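Local coordinates for protein dehydrogenase (Chromobacterium violaceum, PDB 3Q2I) that binds NADH and UDP-GlcNAcA and probably oxidises this sugar nucleotide on the route to 2,3-diacetamido-2,3-dideoxy-D-mannuronic acid, at residues Thr256-Glu260 with Lys261-Arg265; Ser341-Asp344 with Gly345-Val348. One frame throughout, in Å; residues are numbered along the deposited sequence.

Contact 1 of 2, residues Thr256-Glu260 with Lys261-Arg265; sequences TILGE and KGSVR
T256 and R265 are cross-strand partners whose side chains slant across each other on the same sheet face. T256 OG1 lies 3.5 Å from R265 CG and follows the stem up to NE. A chi1 of -62° sets this hydroxyl beside its own backbone N and leaves CG2 beside the carbonyl carbon. Water 1 links the two heads: it is 2.8 Å from T256 OG1 and, in the guanidinium plane, accepts from R265 NE at 3.0 Å. Beyond it, R265 forms a salt bridge with E252 and a hydrogen bond with Q275, so its head is held at several points. On the same face L258 lays its CD2 branch against S263, 3.6 Å from S263 OG. Water 2 donates both to that hydroxyl and to G259 O, at 2.8 Å from G259 O, tying the serine to the opposite strand; S263 OG is also bonded to Y247 O of the second subunit. F164 of that subunit packs on T256 and L258. On the reverse face I257 and V264 turn to L144 of helix 139-149 and to F153. Their backbones exchange two hydrogen bonds, I257 N to V264 O and V264 N to I257 O, both 2.9 Å; the latter is nearly straight, 166° at the hydrogen. Antiparallel, with the axes of the two short segments 4.7 Å apart and E260 and K261 as the two-residue turn, this is a tight beta hairpin of the C-terminal alpha/beta domain's large sheet, one face toward a helix and the other toward a neighbouring subunit.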
loop_
_atom_site.group_PDB
_atom_site.type_symbol
_atom_site.label_atom_id
_atom_site.label_comp_id
_atom_site.label_asym_id
_atom_site.label_seq_id
_atom_site.Cartn_x
_atom_site.Cartn_y
_atom_site.Cartn_z
ATOM N N THR A 256 2.442 -27.895 -20.421
ATOM C CA THR A 256 3.322 -28.850 -19.769
ATOM C C THR A 256 2.855 -28.968 -18.337
ATOM O O THR A 256 2.562 -27.945 -17.710
ATOM C CB THR A 256 4.768 -28.326 -19.767
ATOM O OG1 THR A 256 5.181 -28.189 -21.129
ATOM C CG2 THR A 256 5.664 -29.297 -19.034
ATOM N N ILE A 257 2.668 -30.188 -17.833
ATOM C CA ILE A 257 2.233 -30.411 -16.458
ATOM C C ILE A 257 3.166 -31.363 -15.768
ATOM O O ILE A 257 3.415 -32.453 -16.302
ATOM C CB ILE A 257 0.807 -31.017 -16.361
ATOM C CG1 ILE A 257 -0.169 -30.100 -17.130
ATOM C CG2 ILE A 257 0.451 -31.193 -14.886
ATOM C CD1 ILE A 257 -1.591 -30.700 -17.298
ATOM N N LEU A 258 3.740 -30.942 -14.647
ATOM C CA LEU A 258 4.693 -31.701 -13.850
ATOM C C LEU A 258 4.172 -31.919 -12.463
ATOM O O LEU A 258 3.872 -30.955 -11.764
ATOM C CB LEU A 258 6.016 -30.934 -13.765
ATOM C CG LEU A 258 6.653 -30.504 -15.092
ATOM C CD1 LEU A 258 7.980 -29.829 -14.846
ATOM C CD2 LEU A 258 6.823 -31.766 -16.039
ATOM N N GLY A 259 4.041 -33.197 -12.068
ATOM C CA GLY A 259 3.730 -33.523 -10.694
ATOM C C GLY A 259 4.606 -34.609 -10.101
ATOM O O GLY A 259 5.629 -34.990 -10.658
ATOM N N GLU A 260 4.233 -35.020 -8.902
ATOM C CA GLU A 260 5.019 -35.968 -8.101
ATOM C C GLU A 260 5.312 -37.234 -8.898
ATOM O O GLU A 260 6.431 -37.794 -8.863
ATOM C CB GLU A 260 4.176 -36.242 -6.870
ATOM C CG GLU A 260 4.709 -37.197 -5.810
ATOM C CD GLU A 260 3.582 -37.522 -4.792
ATOM O OE1 GLU A 260 2.416 -37.029 -4.890
ATOM O OE2 GLU A 260 3.874 -38.293 -3.856
ATOM N N LYS A 261 4.296 -37.706 -9.606
ATOM C CA LYS A 261 4.451 -39.004 -10.240
ATOM C C LYS A 261 4.069 -39.006 -11.713
ATOM O O LYS A 261 3.721 -40.043 -12.285
ATOM C CB LYS A 261 3.755 -40.093 -9.432
ATOM C CG LYS A 261 2.271 -39.912 -9.310
ATOM C CD LYS A 261 1.719 -40.845 -8.224
ATOM C CE LYS A 261 0.193 -40.820 -8.202
ATOM N NZ LYS A 261 -0.400 -42.097 -7.707
ATOM N N GLY A 262 4.256 -37.873 -12.386
ATOM C CA GLY A 262 3.915 -37.781 -13.783
ATOM C C GLY A 262 4.414 -36.503 -14.418
ATOM O O GLY A 262 4.492 -35.475 -13.726
ATOM N N SER A 263 4.757 -36.558 -15.701
ATOM C CA SER A 263 5.221 -35.386 -16.465
ATOM C C SER A 263 4.627 -35.480 -17.865
ATOM O O SER A 263 4.762 -36.513 -18.556
ATOM C CB SER A 263 6.751 -35.323 -16.564
ATOM O OG SER A 263 7.343 -35.235 -15.277
ATOM N N VAL A 264 3.912 -34.454 -18.296
ATOM C CA VAL A 264 3.287 -34.468 -19.605
ATOM C C VAL A 264 3.535 -33.171 -20.355
ATOM O O VAL A 264 3.646 -32.099 -19.733
ATOM C CB VAL A 264 1.777 -34.697 -19.456
ATOM C CG1 VAL A 264 1.012 -34.281 -20.687
ATOM C CG2 VAL A 264 1.520 -36.145 -19.118
ATOM N N ARG A 265 3.707 -33.253 -21.669
ATOM C CA ARG A 265 3.633 -32.095 -22.511
ATOM C C ARG A 265 2.803 -32.414 -23.732
ATOM O O ARG A 265 3.044 -33.410 -24.434
ATOM C CB ARG A 265 5.041 -31.626 -22.925
ATOM C CG ARG A 265 4.998 -30.360 -23.819
ATOM C CD ARG A 265 6.379 -30.064 -24.408
ATOM N NE ARG A 265 6.684 -28.634 -24.493
ATOM C CZ ARG A 265 6.350 -27.839 -25.519
ATOM N NH1 ARG A 265 5.623 -28.311 -26.528
ATOM N NH2 ARG A 265 6.716 -26.555 -25.544
HETATM O O HOH W 1 7.859 -27.841 -21.800
HETATM O O HOH W 2 7.135 -34.024 -12.810
#

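Contact 2 of 2, residues Ser341-Asp344 with Gly345-Val348; sequences SARD and GRRV
D344 OD2 accepts from three N-H groups of two arginines. R346 reaches it side-on, with NE and NH2 each 3.1 Å from D344 OD2, on the side facing away from D344 OD1; carboxylate and guanidinium planes are 32° apart. R343 comes from the other side, NH1 to D344 OD2 at 3.0 Å and NE to D344 OD1 at 2.8 Å, the latter from above the carboxylate plane. The shared carboxylate probably offsets the two positive charges. With chi1 at 63°, R346 CG sits between its backbone N and carbonyl, and the extended chain then runs alongside D344; V348 CG2 lies over one face of the R346 guanidinium, offset toward the rim. S341 OG donates to R346 O at 2.6 Å, and S341 O takes weak bonds from G345 N and R346 N as the chain leaves the helix with G345 at positive phi. V348 CG2 packs 3.7 Å from S341 CB. R343 NH2 bonds P351 O of a third subunit. The segment thus turns from the C-terminal end of helix 325-344 into strand 348-349: A211 N of strand 206-214 bonds S341 OG, and V348 hydrogen-bonds through its backbone to V209 of that strand.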
loop_
_atom_site.group_PDB
_atom_site.type_symbol
_atom_site.label_atom_id
_atom_site.label_comp_id
_atom_site.label_asym_id
_atom_site.label_seq_id
_atom_site.Cartn_x
_atom_site.Cartn_y
_atom_site.Cartn_z
ATOM N N SER A 341 -4.625 -7.412 -12.530
ATOM C CA SER A 341 -3.234 -7.513 -12.047
ATOM C C SER A 341 -2.294 -6.787 -13.019
ATOM O O SER A 341 -1.389 -6.052 -12.582
ATOM C CB SER A 341 -2.873 -9.007 -12.022
ATOM O OG SER A 341 -1.466 -9.103 -11.675
ATOM N N ALA A 342 -2.465 -6.985 -14.326
ATOM C CA ALA A 342 -1.621 -6.316 -15.312
ATOM C C ALA A 342 -1.824 -4.808 -15.282
ATOM O O ALA A 342 -0.875 -4.044 -15.463
ATOM C CB ALA A 342 -1.950 -6.821 -16.718
ATOM N N ARG A 343 -3.062 -4.372 -15.052
ATOM C CA ARG A 343 -3.331 -2.937 -15.078
ATOM C C ARG A 343 -2.641 -2.279 -13.878
ATOM O O ARG A 343 -1.991 -1.242 -14.061
ATOM C CB ARG A 343 -4.842 -2.693 -14.926
ATOM C CG ARG A 343 -5.226 -1.214 -15.044
ATOM C CD ARG A 343 -6.697 -0.943 -14.678
ATOM N NE ARG A 343 -6.875 -1.186 -13.261
ATOM C CZ ARG A 343 -8.080 -1.272 -12.700
ATOM N NH1 ARG A 343 -8.204 -1.524 -11.407
ATOM N NH2 ARG A 343 -9.152 -1.241 -13.496
ATOM N N ASP A 344 -2.794 -2.861 -12.692
ATOM C CA ASP A 344 -2.370 -2.191 -11.467
ATOM C C ASP A 344 -0.976 -2.638 -11.025
ATOM O O ASP A 344 -0.408 -2.014 -10.086
ATOM C CB ASP A 344 -3.399 -2.436 -10.353
ATOM C CG ASP A 344 -4.721 -1.717 -10.615
ATOM O OD1 ASP A 344 -4.736 -0.805 -11.472
ATOM O OD2 ASP A 344 -5.687 -2.074 -9.900
ATOM N N GLY A 345 -0.383 -3.630 -11.689
ATOM C CA GLY A 345 0.954 -4.109 -11.236
ATOM C C GLY A 345 0.947 -4.726 -9.856
ATOM O O GLY A 345 1.838 -4.487 -9.016
ATOM N N ARG A 346 -0.069 -5.527 -9.574
ATOM C CA ARG A 346 -0.181 -6.150 -8.243
ATOM C C ARG A 346 -0.738 -7.572 -8.358
ATOM O O ARG A 346 -1.433 -7.900 -9.335
ATOM C CB ARG A 346 -1.120 -5.367 -7.336
ATOM C CG ARG A 346 -2.541 -5.310 -7.830
ATOM C CD ARG A 346 -3.496 -4.424 -7.006
ATOM N NE ARG A 346 -4.697 -4.175 -7.805
ATOM C CZ ARG A 346 -5.867 -4.789 -7.630
ATOM N NH1 ARG A 346 -5.975 -5.668 -6.646
ATOM N NH2 ARG A 346 -6.899 -4.533 -8.439
ATOM N N ARG A 347 -0.410 -8.391 -7.358
ATOM C CA ARG A 347 -0.974 -9.735 -7.248
ATOM C C ARG A 347 -2.452 -9.588 -6.989
ATOM O O ARG A 347 -2.886 -8.802 -6.164
ATOM C CB ARG A 347 -0.292 -10.450 -6.058
ATOM C CG ARG A 347 -0.745 -11.908 -5.820
ATOM C CD ARG A 347 -0.037 -12.570 -4.597
ATOM N NE ARG A 347 1.357 -12.869 -4.989
ATOM C CZ ARG A 347 2.271 -13.540 -4.261
ATOM N NH1 ARG A 347 1.971 -14.093 -3.096
ATOM N NH2 ARG A 347 3.509 -13.744 -4.727
ATOM N N VAL A 348 -3.252 -10.386 -7.717
ATOM C CA VAL A 348 -4.722 -10.325 -7.489
ATOM C C VAL A 348 -5.180 -11.710 -7.077
ATOM O O VAL A 348 -4.870 -12.717 -7.757
ATOM C CB VAL A 348 -5.462 -9.917 -8.791
ATOM C CG1 VAL A 348 -6.958 -10.058 -8.564
ATOM C CG2 VAL A 348 -5.162 -8.471 -9.102
#

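Overall arrangement
Both contacts lie in the C-terminal alpha/beta domain, contact 1 coming first along the chain; contact 1 lies within the large mixed sheet, and contact 2 leads into it. The centres of contact 1 and contact 2 are about 29 Å apart, and the nearest atoms of contact 1 and contact 2 are about 19 Å apart, so they do not touch. Contact 1 is the hairpin of strands 252-259 and 262-267, near one margin of the sheet, where strand 273-279 is outermost. Contact 2 leads from helix 325-344 into strand 348-349, the opposite margin within this chain, beside strand 206-214. Each also meets the second subunit, and contact 2 a third, so both regions lie at subunit interfaces of the eight-chain assembly.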